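Local coordinates for protein UDP-glucose 6-dehydrogenase (Pyrobaculum islandicum, PDB 3VTF) that probably catalyses the NAD-dependent oxidation of UDP-glucose to UDP-glucuronate, at residues 329-334 / 360-365; 337-342 / 414-419; 354-359 / 381-386. One frame throughout, in Å; residues are numbered along the deposited sequence.

All three contacts lie in the C-terminal domain, whose parallel sheet has helices packed against it. Contact 1 ties the turn before strand 335-339 to the C-terminal end of helix 354-364 and is partly buried, with arginines at its margin. Contact 3 takes the first half of the same helix and sets it against the end of helix 377-384, again partly buried but made of valine, leucine and alanine alone. Contact 2 is the buried one: strand 335-339 reaches the loop before strand 422-425. V338, next to L339, packs on L362 of contact 1 and V358 of 354-359, so strand and helix join the three. None has a hydrogen bond between its segments.

Contact 1: 329-334 / 360-365; sequences GGLRGR and RLLLER
L331 reaches across to R365 and L362, and these three residues bury most of the surface in the contact between the loop 329-334 and the end of helix 354-364. The side chain of L331 leaves the backbone with CG beside its own N (chi1 -57°), and its CD1 methyl makes the apolar contacts. CD1 of L331 lies 3.8 Å from CD2 of L362, the two leucines crossing obliquely, and 4.1 Å from CD of R365. Here the arginine contributes the aliphatic part of its chain. That chain bends at chi3, and NH1 has a long, weak ion pair with E325 of helix 304-328. An arginine suits this margin because its methylenes can cover a leucine while its charged end stays at the edge. L362 is buried and also packs on V336 and V338 of strand 335-339 and on V369 of strand 368-372, while L331 and R365 both touch V321 of helix 304-328.

A type II beta turn runs from L331 to R334, closed by the bond from R334 N to L331 O at 2.8 Å, and G333 takes the positive phi that glycine accepts readily. R332 lies at the margin, where its CG comes 3.6 Å from R365 O. G333 pairs through its backbone with G366 and R334 with R368, which ties the turn to the start of strand 368-372 and the residues just before it. With no polar bond between the segments themselves, association rests on van der Waals packing of methyls and methylenes, some of it against R365 O, with the arginine charges at the margin.

Contact 2: 337-342 / 414-419; sequences GVLGLA and EGLDYR
With CG turned beside the backbone N (chi1 -72°) and the branch extended beyond it (chi2 172°), L339 sends its CD1 methyl out from strand 335-339 toward the loop 414-419. L416, with a similar first torsion (chi1 -60°), points its own CD1 back, and the two leucines meet tip to tip, L339 CD1 to L416 CD1 at 3.9 Å. Y418, in the same loop and facing L339, presents its ring edge: CD1 of L339 lies near the ring plane, 3.9 Å from CE1 of Y418. One methyl thus serves both partners, and a branched aliphatic residue suits such a buried strand position. The tyrosine hydroxyl is held by a hydrogen bond to the carbonyl O of Y413, which allows a polar group to be buried here.

The loop is shaped by D417, whose OD1 accepts from R419 N at 3.0 Å to form an Asx turn. R419 also grips the carboxylate side-on, NE to OD1 and NH1 to OD2. L339 pairs through its backbone with I405. The contact therefore packs the loop, itself backed by L398 of helix 394-400, against a central strand of the parallel sheet in this Rossmann-like alpha/beta domain.

Contact 3: 354-359 / 381-386; sequences RGVEVA and RAVLGD
V356 meets both V383 and L384 across two helices of the C-terminal alpha/beta domain, whose parallel sheet is of the Rossmann-like kind. Its CG1 methyl does all the touching: V356 CG1 lies 4.2 Å from CG1 of V383 and equally 4.2 Å from CD2 of L384. The V356 and V383 side chains are roughly perpendicular, while V356 and L384 run antiparallel alongside one another. In V356 the first torsion (chi1 173°) sets CG1 opposite the backbone N, and V383 has nearly the same setting.

One turn further along helix 354-364, A359 presents its CB to CD1 of L384 at 4.3 Å. L384 thereby bridges two successive turns on one flank of the helix, CD2 on V356 and CD1 on A359, and has the largest share of the buried surface. Small or branched residues suit these positions: alanine keeps the helix surface low where leucine lies over it, and valine fills the flank with a compact side chain. V383 is exposed and closes the outer margin, while V356 and A359 are buried.

The next shell fixes the helices themselves. S353 OG is hydrogen-bonded to V356 N near the start of helix 354-364 and also to L341 O, which ties the helix to the chain after strand 335-339. The V356 side chain is about 8 Å from that of F343, which binds UDP-glucose, so the contact packs near, but not in, the substrate site. On another face V358 rests on P317 and V321 of helix 304-328. After helix 377-384, G385 is the first residue to leave helical angles, with a positive phi that glycine takes easily; Y390 OH bonds to G385 O. The final helical turn is closed by G385 N bonding to R381 O at 2.6 Å.

Contact 1: 329-334 / 360-365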
ATOM      1  N   GLY A 329       2.388 -36.163   7.186  1.00 37.65           N
ATOM      2  CA  GLY A 329       3.144 -37.131   6.379  1.00 40.21           C
ATOM      3  C   GLY A 329       2.375 -37.687   5.205  1.00 46.26           C
ATOM      4  O   GLY A 329       2.387 -38.904   4.995  1.00 41.62           O
ATOM      5  N   GLY A 330       1.698 -36.831   4.431  1.00 41.58           N
ATOM      6  CA  GLY A 330       0.910 -37.276   3.269  1.00 38.28           C
ATOM      7  C   GLY A 330      -0.555 -37.250   3.636  1.00 37.70           C
ATOM      8  O   GLY A 330      -0.910 -37.425   4.835  1.00 41.56           O
ATOM      9  N   LEU A 331      -1.408 -36.994   2.638  1.00 33.99           N
ATOM     10  CA  LEU A 331      -2.839 -36.771   2.870  1.00 36.28           C
ATOM     11  C   LEU A 331      -3.783 -37.914   2.446  1.00 37.81           C
ATOM     12  O   LEU A 331      -4.926 -37.939   2.890  1.00 34.74           O
ATOM     13  CB  LEU A 331      -3.305 -35.439   2.189  1.00 38.83           C
ATOM     14  CG  LEU A 331      -2.528 -34.192   2.658  1.00 40.57           C
ATOM     15  CD1 LEU A 331      -2.954 -32.919   1.893  1.00 36.25           C
ATOM     16  CD2 LEU A 331      -2.716 -33.984   4.172  1.00 38.86           C
ATOM     17  N   ARG A 332      -3.307 -38.833   1.589  1.00 40.43           N
ATOM     18  CA  ARG A 332      -4.163 -39.939   1.062  1.00 43.08           C
ATOM     19  C   ARG A 332      -4.910 -40.658   2.186  1.00 42.68           C
ATOM     20  O   ARG A 332      -4.295 -41.093   3.144  1.00 42.31           O
ATOM     21  CB  ARG A 332      -3.342 -40.928   0.256  1.00 45.79           C
ATOM     22  CG  ARG A 332      -2.998 -40.373  -1.117  1.00 51.74           C
ATOM     23  CD  ARG A 332      -2.783 -41.442  -2.201  1.00 53.08           C
ATOM     24  NE  ARG A 332      -2.038 -40.888  -3.369  1.00 53.01           N
ATOM     25  CZ  ARG A 332      -0.773 -40.473  -3.309  1.00 52.78           C
ATOM     26  NH1 ARG A 332      -0.131 -40.541  -2.139  1.00 55.67           N
ATOM     27  NH2 ARG A 332      -0.125 -39.999  -4.393  1.00 46.87           N
ATOM     28  N   GLY A 333      -6.240 -40.694   2.100  1.00 41.75           N
ATOM     29  CA  GLY A 333      -7.061 -41.430   3.050  1.00 40.66           C
ATOM     30  C   GLY A 333      -7.203 -40.708   4.363  1.00 45.67           C
ATOM     31  O   GLY A 333      -7.915 -41.177   5.253  1.00 45.75           O
ATOM     32  N   ARG A 334      -6.555 -39.543   4.516  1.00 42.85           N
ATOM     33  CA  ARG A 334      -6.545 -38.919   5.838  1.00 40.22           C
ATOM     34  C   ARG A 334      -7.799 -38.084   6.022  1.00 37.98           C
ATOM     35  O   ARG A 334      -8.347 -37.588   5.078  1.00 41.82           O
ATOM     36  CB  ARG A 334      -5.246 -38.117   6.012  1.00 48.61           C
ATOM     37  CG  ARG A 334      -4.572 -38.322   7.333  1.00 61.27           C
ATOM     38  CD  ARG A 334      -4.066 -39.741   7.534  1.00 53.72           C
ATOM     39  NE  ARG A 334      -2.859 -39.881   6.729  1.00 62.64           N
ATOM     40  CZ  ARG A 334      -1.636 -39.618   7.177  1.00 54.22           C
ATOM     41  NH1 ARG A 334      -1.500 -39.205   8.431  1.00 50.90           N
ATOM     42  NH2 ARG A 334      -0.576 -39.748   6.363  1.00 47.90           N
ATOM     43  N   ARG A 360     -10.858 -28.418  -2.567  1.00 30.78           N
ATOM     44  CA  ARG A 360     -10.481 -29.054  -3.853  1.00 32.57           C
ATOM     45  C   ARG A 360      -9.066 -29.545  -3.871  1.00 35.67           C
ATOM     46  O   ARG A 360      -8.774 -30.711  -4.251  1.00 35.54           O
ATOM     47  CB  ARG A 360     -10.657 -28.094  -5.017  1.00 37.58           C
ATOM     48  CG  ARG A 360     -12.091 -27.743  -5.344  1.00 38.80           C
ATOM     49  CD  ARG A 360     -12.070 -27.038  -6.721  1.00 46.34           C
ATOM     50  NE  ARG A 360     -13.358 -26.403  -7.037  1.00 59.74           N
ATOM     51  CZ  ARG A 360     -13.591 -25.086  -6.952  1.00 61.94           C
ATOM     52  NH1 ARG A 360     -12.639 -24.222  -6.574  1.00 66.93           N
ATOM     53  NH2 ARG A 360     -14.788 -24.616  -7.218  1.00 57.61           N
ATOM     54  N   LEU A 361      -8.143 -28.709  -3.413  1.00 31.16           N
ATOM     55  CA  LEU A 361      -6.763 -29.215  -3.334  1.00 31.48           C
ATOM     56  C   LEU A 361      -6.643 -30.454  -2.439  1.00 31.27           C
ATOM     57  O   LEU A 361      -5.834 -31.360  -2.686  1.00 32.67           O
ATOM     58  CB  LEU A 361      -5.737 -28.131  -2.837  1.00 29.98           C
ATOM     59  CG  LEU A 361      -5.635 -26.908  -3.806  1.00 33.14           C
ATOM     60  CD1 LEU A 361      -5.021 -25.644  -3.116  1.00 30.57           C
ATOM     61  CD2 LEU A 361      -4.833 -27.292  -5.026  1.00 32.75           C
ATOM     62  N   LEU A 362      -7.341 -30.436  -1.315  1.00 32.12           N
ATOM     63  CA  LEU A 362      -7.282 -31.597  -0.424  1.00 29.57           C
ATOM     64  C   LEU A 362      -7.836 -32.843  -1.165  1.00 34.00           C
ATOM     65  O   LEU A 362      -7.265 -33.934  -1.059  1.00 37.06           O
ATOM     66  CB  LEU A 362      -8.069 -31.300   0.848  1.00 27.13           C
ATOM     67  CG  LEU A 362      -7.400 -30.234   1.800  1.00 28.43           C
ATOM     68  CD1 LEU A 362      -8.411 -30.057   2.903  1.00 25.84           C
ATOM     69  CD2 LEU A 362      -6.039 -30.712   2.329  1.00 28.94           C
ATOM     70  N   LEU A 363      -8.976 -32.679  -1.830  1.00 35.80           N
ATOM     71  CA  LEU A 363      -9.622 -33.758  -2.597  1.00 36.87           C
ATOM     72  C   LEU A 363      -8.715 -34.337  -3.632  1.00 40.67           C
ATOM     73  O   LEU A 363      -8.497 -35.532  -3.636  1.00 47.73           O
ATOM     74  CB  LEU A 363     -10.900 -33.304  -3.247  1.00 33.37           C
ATOM     75  CG  LEU A 363     -12.069 -33.099  -2.313  1.00 36.92           C
ATOM     76  CD1 LEU A 363     -13.200 -32.422  -3.086  1.00 38.27           C
ATOM     77  CD2 LEU A 363     -12.515 -34.379  -1.600  1.00 41.70           C
ATOM     78  N   GLU A 364      -8.144 -33.491  -4.453  1.00 42.45           N
ATOM     79  CA  GLU A 364      -7.142 -33.864  -5.431  1.00 44.15           C
ATOM     80  C   GLU A 364      -5.938 -34.605  -4.803  1.00 43.04           C
ATOM     81  O   GLU A 364      -5.199 -35.328  -5.471  1.00 41.98           O
ATOM     82  CB  GLU A 364      -6.792 -32.558  -6.162  1.00 46.47           C
ATOM     83  CG  GLU A 364      -5.760 -32.566  -7.270  1.00 56.97           C
ATOM     84  CD  GLU A 364      -5.595 -31.161  -7.888  1.00 68.98           C
ATOM     85  OE1 GLU A 364      -5.013 -30.265  -7.230  1.00 60.31           O
ATOM     86  OE2 GLU A 364      -6.042 -30.932  -9.042  1.00 71.44           O
ATOM     87  N   ARG A 365      -5.725 -34.474  -3.500  1.00 43.70           N
ATOM     88  CA  ARG A 365      -4.667 -35.270  -2.873  1.00 41.64           C
ATOM     89  C   ARG A 365      -5.168 -36.522  -2.120  1.00 38.01           C
ATOM     90  O   ARG A 365      -4.436 -37.091  -1.305  1.00 39.70           O
ATOM     91  CB  ARG A 365      -3.718 -34.407  -2.005  1.00 41.21           C
ATOM     92  CG  ARG A 365      -2.686 -33.627  -2.826  1.00 43.57           C
ATOM     93  CD  ARG A 365      -2.318 -32.345  -2.098  1.00 45.82           C
ATOM     94  NE  ARG A 365      -2.114 -31.217  -3.021  1.00 56.01           N
ATOM     95  CZ  ARG A 365      -1.009 -30.468  -3.093  1.00 60.97           C
ATOM     96  NH1 ARG A 365       0.063 -30.675  -2.276  1.00 56.44           N
ATOM     97  NH2 ARG A 365      -0.984 -29.481  -3.989  1.00 68.74           N
TER

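Contact 2: 337-342 / 414-419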
ATOM      1  N   GLY A 337     -10.348 -31.493   7.867  1.00 32.25           N
ATOM      2  CA  GLY A 337     -11.446 -30.550   7.822  1.00 31.65           C
ATOM      3  C   GLY A 337     -11.071 -29.183   7.251  1.00 34.47           C
ATOM      4  O   GLY A 337      -9.908 -28.716   7.354  1.00 30.31           O
ATOM      5  N   VAL A 338     -12.078 -28.481   6.741  1.00 28.72           N
ATOM      6  CA  VAL A 338     -11.896 -27.104   6.408  1.00 26.20           C
ATOM      7  C   VAL A 338     -12.934 -26.369   7.184  1.00 26.21           C
ATOM      8  O   VAL A 338     -14.125 -26.574   6.947  1.00 29.80           O
ATOM      9  CB  VAL A 338     -12.093 -26.844   4.886  1.00 26.16           C
ATOM     10  CG1 VAL A 338     -12.027 -25.350   4.567  1.00 26.29           C
ATOM     11  CG2 VAL A 338     -11.159 -27.715   4.082  1.00 25.50           C
ATOM     12  N   LEU A 339     -12.484 -25.436   8.032  1.00 26.93           N
ATOM     13  CA  LEU A 339     -13.322 -24.513   8.758  1.00 26.39           C
ATOM     14  C   LEU A 339     -13.482 -23.224   7.985  1.00 29.33           C
ATOM     15  O   LEU A 339     -12.552 -22.401   7.976  1.00 24.23           O
ATOM     16  CB  LEU A 339     -12.792 -24.196  10.176  1.00 25.59           C
ATOM     17  CG  LEU A 339     -12.938 -25.367  11.178  1.00 29.42           C
ATOM     18  CD1 LEU A 339     -12.221 -25.080  12.520  1.00 33.62           C
ATOM     19  CD2 LEU A 339     -14.429 -25.689  11.364  1.00 30.18           C
ATOM     20  N   GLY A 340     -14.650 -23.027   7.340  1.00 25.56           N
ATOM     21  CA  GLY A 340     -14.905 -21.746   6.665  1.00 24.22           C
ATOM     22  C   GLY A 340     -14.944 -21.974   5.133  1.00 28.55           C
ATOM     23  O   GLY A 340     -13.990 -22.484   4.570  1.00 27.09           O
ATOM     24  N   LEU A 341     -16.080 -21.648   4.494  1.00 26.16           N
ATOM     25  CA  LEU A 341     -16.223 -21.808   3.084  1.00 25.17           C
ATOM     26  C   LEU A 341     -16.644 -20.468   2.474  1.00 27.89           C
ATOM     27  O   LEU A 341     -16.398 -20.249   1.300  1.00 28.91           O
ATOM     28  CB  LEU A 341     -17.308 -22.844   2.790  1.00 26.23           C
ATOM     29  CG  LEU A 341     -16.966 -24.253   3.249  1.00 29.79           C
ATOM     30  CD1 LEU A 341     -18.166 -25.189   3.149  1.00 27.52           C
ATOM     31  CD2 LEU A 341     -15.772 -24.846   2.493  1.00 28.09           C
ATOM     32  N   ALA A 342     -17.393 -19.633   3.213  1.00 26.33           N
ATOM     33  CA  ALA A 342     -17.709 -18.276   2.724  1.00 28.43           C
ATOM     34  C   ALA A 342     -16.394 -17.541   2.428  1.00 28.66           C
ATOM     35  O   ALA A 342     -15.399 -17.772   3.106  1.00 24.55           O
ATOM     36  CB  ALA A 342     -18.492 -17.484   3.756  1.00 26.69           C
ATOM     37  N   GLU A 414     -13.275 -18.735  17.112  1.00 31.87           N
ATOM     38  CA  GLU A 414     -12.352 -18.305  18.138  1.00 37.45           C
ATOM     39  C   GLU A 414     -12.545 -19.054  19.459  1.00 42.36           C
ATOM     40  O   GLU A 414     -11.659 -19.095  20.284  1.00 49.11           O
ATOM     41  CB  GLU A 414     -12.411 -16.796  18.314  1.00 39.60           C
ATOM     42  CG  GLU A 414     -11.497 -16.052  17.363  1.00 49.09           C
ATOM     43  CD  GLU A 414     -10.052 -16.023  17.825  1.00 51.17           C
ATOM     44  OE1 GLU A 414      -9.637 -16.867  18.674  1.00 47.82           O
ATOM     45  OE2 GLU A 414      -9.330 -15.134  17.347  1.00 49.86           O
ATOM     46  N   GLY A 415     -13.729 -19.594  19.659  1.00 42.13           N
ATOM     47  CA  GLY A 415     -14.065 -20.275  20.882  1.00 43.23           C
ATOM     48  C   GLY A 415     -14.015 -21.778  20.839  1.00 44.47           C
ATOM     49  O   GLY A 415     -14.497 -22.416  21.752  1.00 42.64           O
ATOM     50  N   LEU A 416     -13.483 -22.355  19.771  1.00 33.83           N
ATOM     51  CA  LEU A 416     -13.487 -23.791  19.670  1.00 31.62           C
ATOM     52  C   LEU A 416     -12.309 -24.464  20.453  1.00 28.83           C
ATOM     53  O   LEU A 416     -11.342 -23.775  20.846  1.00 29.29           O
ATOM     54  CB  LEU A 416     -13.434 -24.234  18.183  1.00 32.22           C
ATOM     55  CG  LEU A 416     -14.569 -23.799  17.226  1.00 35.40           C
ATOM     56  CD1 LEU A 416     -14.263 -24.308  15.799  1.00 30.56           C
ATOM     57  CD2 LEU A 416     -15.866 -24.470  17.733  1.00 34.13           C
ATOM     58  N   ASP A 417     -12.352 -25.795  20.551  1.00 28.64           N
ATOM     59  CA  ASP A 417     -11.320 -26.521  21.297  1.00 31.51           C
ATOM     60  C   ASP A 417     -10.438 -27.201  20.289  1.00 30.78           C
ATOM     61  O   ASP A 417     -10.796 -28.196  19.717  1.00 27.71           O
ATOM     62  CB  ASP A 417     -11.964 -27.547  22.245  1.00 34.29           C
ATOM     63  CG  ASP A 417     -10.925 -28.282  23.092  1.00 36.98           C
ATOM     64  OD1 ASP A 417      -9.693 -28.044  22.918  1.00 33.94           O
ATOM     65  OD2 ASP A 417     -11.309 -29.145  23.877  1.00 35.47           O
ATOM     66  N   TYR A 418      -9.269 -26.633  20.043  1.00 28.30           N
ATOM     67  CA  TYR A 418      -8.359 -27.159  19.037  1.00 29.18           C
ATOM     68  C   TYR A 418      -7.299 -28.077  19.640  1.00 32.28           C
ATOM     69  O   TYR A 418      -6.369 -28.454  18.958  1.00 27.10           O
ATOM     70  CB  TYR A 418      -7.647 -26.040  18.277  1.00 29.48           C
ATOM     71  CG  TYR A 418      -8.531 -25.099  17.498  1.00 26.63           C
ATOM     72  CD1 TYR A 418      -8.885 -25.363  16.188  1.00 25.64           C
ATOM     73  CD2 TYR A 418      -8.984 -23.930  18.070  1.00 26.90           C
ATOM     74  CE1 TYR A 418      -9.685 -24.497  15.484  1.00 25.93           C
ATOM     75  CE2 TYR A 418      -9.781 -23.062  17.377  1.00 26.83           C
ATOM     76  CZ  TYR A 418     -10.126 -23.349  16.083  1.00 26.03           C
ATOM     77  OH  TYR A 418     -10.917 -22.471  15.409  1.00 28.19           O
ATOM     78  N   ARG A 419      -7.434 -28.413  20.915  1.00 30.52           N
ATOM     79  CA  ARG A 419      -6.382 -29.163  21.591  1.00 30.89           C
ATOM     80  C   ARG A 419      -6.187 -30.539  20.975  1.00 26.03           C
ATOM     81  O   ARG A 419      -7.130 -31.229  20.680  1.00 32.96           O
ATOM     82  CB  ARG A 419      -6.658 -29.238  23.095  1.00 29.69           C
ATOM     83  CG  ARG A 419      -6.547 -27.888  23.769  1.00 31.43           C
ATOM     84  CD  ARG A 419      -6.990 -27.899  25.215  1.00 50.00           C
ATOM     85  NE  ARG A 419      -8.375 -28.303  25.400  1.00 44.45           N
ATOM     86  CZ  ARG A 419      -8.968 -28.331  26.579  1.00 41.00           C
ATOM     87  NH1 ARG A 419     -10.221 -28.705  26.687  1.00 36.19           N
ATOM     88  NH2 ARG A 419      -8.288 -27.981  27.651  1.00 36.20           N
TER

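Contact 3: 354-359 / 381-386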
ATOM      1  N   ARG A 354     -11.443 -19.129  -0.856  1.00 23.73           N
ATOM      2  CA  ARG A 354     -10.191 -19.904  -0.584  1.00 25.17           C
ATOM      3  C   ARG A 354     -10.466 -21.256   0.149  1.00 27.24           C
ATOM      4  O   ARG A 354      -9.721 -22.244  -0.018  1.00 28.83           O
ATOM      5  CB  ARG A 354      -9.204 -19.112   0.288  1.00 24.73           C
ATOM      6  CG  ARG A 354      -8.994 -17.696  -0.102  1.00 29.89           C
ATOM      7  CD  ARG A 354      -8.433 -17.423  -1.445  1.00 32.83           C
ATOM      8  NE  ARG A 354      -9.346 -17.649  -2.586  1.00 29.93           N
ATOM      9  CZ  ARG A 354      -8.852 -18.027  -3.775  1.00 32.93           C
ATOM     10  NH1 ARG A 354      -9.629 -18.327  -4.801  1.00 33.26           N
ATOM     11  NH2 ARG A 354      -7.536 -18.127  -3.920  1.00 32.22           N
ATOM     12  N   GLY A 355     -11.498 -21.268   0.982  1.00 27.78           N
ATOM     13  CA  GLY A 355     -11.955 -22.512   1.671  1.00 24.29           C
ATOM     14  C   GLY A 355     -12.337 -23.560   0.652  1.00 26.78           C
ATOM     15  O   GLY A 355     -11.937 -24.672   0.776  1.00 24.78           O
ATOM     16  N   VAL A 356     -13.134 -23.193  -0.348  1.00 27.48           N
ATOM     17  CA  VAL A 356     -13.532 -24.142  -1.474  1.00 25.26           C
ATOM     18  C   VAL A 356     -12.286 -24.601  -2.205  1.00 26.09           C
ATOM     19  O   VAL A 356     -12.122 -25.827  -2.482  1.00 30.73           O
ATOM     20  CB  VAL A 356     -14.597 -23.482  -2.428  1.00 26.09           C
ATOM     21  CG1 VAL A 356     -14.881 -24.344  -3.643  1.00 30.95           C
ATOM     22  CG2 VAL A 356     -15.898 -23.199  -1.645  1.00 28.09           C
ATOM     23  N   GLU A 357     -11.397 -23.663  -2.508  1.00 29.57           N
ATOM     24  CA  GLU A 357     -10.138 -23.973  -3.229  1.00 33.23           C
ATOM     25  C   GLU A 357      -9.306 -24.950  -2.420  1.00 31.00           C
ATOM     26  O   GLU A 357      -8.730 -25.896  -2.997  1.00 28.51           O
ATOM     27  CB  GLU A 357      -9.197 -22.756  -3.427  1.00 35.44           C
ATOM     28  CG  GLU A 357      -9.297 -22.068  -4.765  1.00 49.91           C
ATOM     29  CD  GLU A 357      -9.416 -23.015  -5.923  1.00 57.41           C
ATOM     30  OE1 GLU A 357      -8.384 -23.631  -6.297  1.00 53.67           O
ATOM     31  OE2 GLU A 357     -10.556 -23.139  -6.440  1.00 64.48           O
ATOM     32  N   VAL A 358      -9.169 -24.668  -1.110  1.00 26.89           N
ATOM     33  CA  VAL A 358      -8.437 -25.610  -0.220  1.00 25.08           C
ATOM     34  C   VAL A 358      -9.128 -27.012  -0.202  1.00 27.07           C
ATOM     35  O   VAL A 358      -8.430 -28.011  -0.298  1.00 29.19           O
ATOM     36  CB  VAL A 358      -8.227 -25.022   1.193  1.00 26.45           C
ATOM     37  CG1 VAL A 358      -7.782 -26.117   2.154  1.00 29.74           C
ATOM     38  CG2 VAL A 358      -7.143 -23.919   1.093  1.00 26.16           C
ATOM     39  N   ALA A 359     -10.456 -27.069  -0.108  1.00 26.75           N
ATOM     40  CA  ALA A 359     -11.192 -28.369  -0.143  1.00 31.05           C
ATOM     41  C   ALA A 359     -10.819 -29.118  -1.436  1.00 32.65           C
ATOM     42  O   ALA A 359     -10.417 -30.296  -1.393  1.00 33.76           O
ATOM     43  CB  ALA A 359     -12.717 -28.166  -0.027  1.00 29.21           C
ATOM     44  N   ARG A 381     -22.231 -26.483  -1.322  1.00 37.78           N
ATOM     45  CA  ARG A 381     -22.738 -27.772  -1.880  1.00 45.22           C
ATOM     46  C   ARG A 381     -23.074 -27.611  -3.349  1.00 43.79           C
ATOM     47  O   ARG A 381     -22.726 -28.500  -4.147  1.00 42.35           O
ATOM     48  CB  ARG A 381     -23.982 -28.283  -1.144  1.00 44.49           C
ATOM     49  CG  ARG A 381     -24.537 -29.636  -1.646  1.00 52.99           C
ATOM     50  CD  ARG A 381     -25.963 -29.915  -1.107  1.00 59.48           C
ATOM     51  NE  ARG A 381     -26.013 -29.986   0.362  1.00 64.14           N
ATOM     52  CZ  ARG A 381     -25.521 -31.005   1.076  1.00 64.60           C
ATOM     53  NH1 ARG A 381     -24.964 -32.022   0.436  1.00 64.78           N
ATOM     54  NH2 ARG A 381     -25.575 -31.017   2.415  1.00 57.14           N
ATOM     55  N   ALA A 382     -23.705 -26.472  -3.702  1.00 39.15           N
ATOM     56  CA  ALA A 382     -23.943 -26.145  -5.129  1.00 44.04           C
ATOM     57  C   ALA A 382     -22.679 -26.322  -5.943  1.00 44.89           C
ATOM     58  O   ALA A 382     -22.757 -26.694  -7.088  1.00 40.55           O
ATOM     59  CB  ALA A 382     -24.510 -24.744  -5.324  1.00 40.87           C
ATOM     60  N   VAL A 383     -21.511 -26.067  -5.335  1.00 41.18           N
ATOM     61  CA  VAL A 383     -20.244 -26.188  -6.007  1.00 41.56           C
ATOM     62  C   VAL A 383     -19.517 -27.521  -5.782  1.00 41.77           C
ATOM     63  O   VAL A 383     -18.965 -28.082  -6.723  1.00 41.91           O
ATOM     64  CB  VAL A 383     -19.291 -24.978  -5.693  1.00 46.34           C
ATOM     65  CG1 VAL A 383     -17.933 -25.189  -6.368  1.00 41.21           C
ATOM     66  CG2 VAL A 383     -19.932 -23.677  -6.162  1.00 40.48           C
ATOM     67  N   LEU A 384     -19.470 -28.011  -4.545  1.00 37.17           N
ATOM     68  CA  LEU A 384     -18.709 -29.212  -4.234  1.00 39.89           C
ATOM     69  C   LEU A 384     -19.553 -30.511  -4.276  1.00 41.60           C
ATOM     70  O   LEU A 384     -18.989 -31.600  -4.259  1.00 43.26           O
ATOM     71  CB  LEU A 384     -18.096 -29.065  -2.828  1.00 42.03           C
ATOM     72  CG  LEU A 384     -17.068 -27.936  -2.737  1.00 42.06           C
ATOM     73  CD1 LEU A 384     -16.847 -27.604  -1.268  1.00 47.36           C
ATOM     74  CD2 LEU A 384     -15.772 -28.398  -3.353  1.00 36.37           C
ATOM     75  N   GLY A 385     -20.880 -30.390  -4.306  1.00 44.80           N
ATOM     76  CA  GLY A 385     -21.782 -31.567  -4.225  1.00 43.64           C
ATOM     77  C   GLY A 385     -21.377 -32.549  -3.116  1.00 53.75           C
ATOM     78  O   GLY A 385     -20.907 -32.162  -2.018  1.00 49.28           O
ATOM     79  N   ASP A 386     -21.522 -33.835  -3.414  1.00 48.58           N
ATOM     80  CA  ASP A 386     -21.237 -34.872  -2.449  1.00 49.76           C
ATOM     81  C   ASP A 386     -19.729 -35.199  -2.342  1.00 45.91           C
ATOM     82  O   ASP A 386     -19.349 -36.212  -1.742  1.00 42.93           O
ATOM     83  CB  ASP A 386     -22.009 -36.149  -2.849  1.00 55.46           C
ATOM     84  CG  ASP A 386     -21.669 -36.615  -4.282  1.00 60.90           C
ATOM     85  OD1 ASP A 386     -20.557 -37.165  -4.533  1.00 59.84           O
ATOM     86  OD2 ASP A 386     -22.511 -36.406  -5.174  1.00 71.28           O
TER